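Bitiscetin (Bitis arietans, PDB 1JWI) binds von Willebrand factor and induces its interaction, through the A1 domain, with platelet glycoprotein Ib alpha, so that platelets aggregate. Local coordinates at residues G102-V105 with R110-T113. Numbering follows the deposited sequence.
Sequences GLDV and RTWT
Asp104 and Thr113 meet where the hairpin of strands 100-103 and 112-115 runs into its connecting loop, their side chains crossing at about a right angle, with Asp104 CB 3.9 Å from Thr113 CG2. Thr113 CG2 also lies 3.7 Å from Gly102 O, so it packs against both backbone and side chain of the opposing segment. Gly102 and Thr113 form an antiparallel hydrogen-bonded pair, Gly102 N donating to Thr113 O (3.1 Å) and Thr113 N to Gly102 O (3.0 Å). Beyond the non-hydrogen-bonded pair of Leu103 and Trp112, Asp104 N continues the pattern with an almost straight bond to Thr111 O (2.9 Å, 178° at the hydrogen). The Asp104 side chain lies beside that of Thr111, pointing the same way; its chi1 of -168° turns CG away from the backbone N. One water joins the two: it donates to Asp104 OD2 and to Trp112 O and accepts from Thr111 OG1. The other carboxylate oxygen, OD1, takes the His106 amide, while Thr111 OG1 is also hydrogen-bonded to Thr107 OG1. The Leu103 and Trp112 side chains diverge at their base, yet Leu103 CD2 comes obliquely to within 3.6 Å of Trp112 CD1. The hairpin belongs to the C-type lectin-like domain; its strand 100-103 lies between strands 66-72 and 112-115. Leu103 packs on Ile68 and helix 45-58, whereas Trp112 reaches Ile68 and Leu70 and meets an aromatic ring of the partner chain nearly perpendicularly.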
loop_
_atom_site.group_PDB
_atom_site.type_symbol
_atom_site.label_atom_id
_atom_site.label_comp_id
_atom_site.label_asym_id
_atom_site.label_seq_id
_atom_site.Cartn_x
_atom_site.Cartn_y
_atom_site.Cartn_z
ATOM N N GLY A 102 6.402 2.189 -9.521
ATOM C CA GLY A 102 7.267 1.839 -10.624
ATOM C C GLY A 102 6.547 0.943 -11.613
ATOM O O GLY A 102 5.443 0.458 -11.341
ATOM N N LEU A 103 7.163 0.747 -12.776
ATOM C CA LEU A 103 6.589 -0.118 -13.796
ATOM C C LEU A 103 6.766 -1.560 -13.304
ATOM O O LEU A 103 7.877 -1.987 -12.997
ATOM C CB LEU A 103 7.312 0.097 -15.130
ATOM C CG LEU A 103 7.250 1.526 -15.686
ATOM C CD1 LEU A 103 7.967 1.601 -17.023
ATOM C CD2 LEU A 103 5.792 1.941 -15.837
ATOM N N ASP A 104 5.664 -2.299 -13.237
ATOM C CA ASP A 104 5.650 -3.681 -12.752
ATOM C C ASP A 104 6.278 -4.681 -13.728
ATOM O O ASP A 104 5.762 -4.907 -14.823
ATOM C CB ASP A 104 4.200 -4.078 -12.482
ATOM C CG ASP A 104 4.068 -5.375 -11.712
ATOM O OD1 ASP A 104 5.058 -6.127 -11.564
ATOM O OD2 ASP A 104 2.938 -5.641 -11.255
ATOM N N VAL A 105 7.378 -5.296 -13.316
ATOM C CA VAL A 105 8.066 -6.273 -14.155
ATOM C C VAL A 105 7.165 -7.454 -14.530
ATOM O O VAL A 105 7.288 -8.020 -15.619
ATOM C CB VAL A 105 9.316 -6.831 -13.442
ATOM C CG1 VAL A 105 8.902 -7.776 -12.314
ATOM C CG2 VAL A 105 10.220 -7.538 -14.444
ATOM N N ARG A 110 3.731 -3.017 -18.134
ATOM C CA ARG A 110 2.461 -2.526 -18.658
ATOM C C ARG A 110 1.631 -1.800 -17.593
ATOM O O ARG A 110 0.843 -0.911 -17.912
ATOM C CB ARG A 110 1.644 -3.690 -19.229
ATOM C CG ARG A 110 0.377 -3.263 -19.944
ATOM C CD ARG A 110 0.691 -2.397 -21.168
ATOM N NE ARG A 110 1.514 -3.090 -22.160
ATOM C CZ ARG A 110 1.911 -2.555 -23.313
ATOM N NH1 ARG A 110 1.563 -1.315 -23.629
ATOM N NH2 ARG A 110 2.655 -3.262 -24.155
ATOM N N THR A 111 1.811 -2.170 -16.327
ATOM C CA THR A 111 1.045 -1.544 -15.247
ATOM C C THR A 111 1.934 -0.955 -14.157
ATOM O O THR A 111 3.153 -1.135 -14.173
ATOM C CB THR A 111 0.086 -2.563 -14.601
ATOM O OG1 THR A 111 0.838 -3.696 -14.150
ATOM C CG2 THR A 111 -0.940 -3.025 -15.609
ATOM N N TRP A 112 1.319 -0.248 -13.212
ATOM C CA TRP A 112 2.080 0.366 -12.127
ATOM C C TRP A 112 1.872 -0.372 -10.805
ATOM O O TRP A 112 0.781 -0.867 -10.528
ATOM C CB TRP A 112 1.685 1.836 -11.970
ATOM C CG TRP A 112 1.781 2.629 -13.251
ATOM C CD1 TRP A 112 2.500 2.302 -14.372
ATOM C CD2 TRP A 112 1.178 3.903 -13.521
ATOM N NE1 TRP A 112 2.377 3.296 -15.319
ATOM C CE2 TRP A 112 1.572 4.288 -14.824
ATOM C CE3 TRP A 112 0.343 4.757 -12.787
ATOM C CZ2 TRP A 112 1.158 5.491 -15.410
ATOM C CZ3 TRP A 112 -0.069 5.960 -13.370
ATOM C CH2 TRP A 112 0.340 6.311 -14.669
ATOM N N THR A 113 2.922 -0.440 -9.989
ATOM C CA THR A 113 2.848 -1.132 -8.705
ATOM C C THR A 113 3.519 -0.321 -7.590
ATOM O O THR A 113 4.467 0.423 -7.843
ATOM C CB THR A 113 3.517 -2.535 -8.810
ATOM O OG1 THR A 113 3.275 -3.283 -7.609
ATOM C CG2 THR A 113 5.011 -2.403 -9.036
HETATM O O HOH W 1 0.873 -3.845 -11.536
#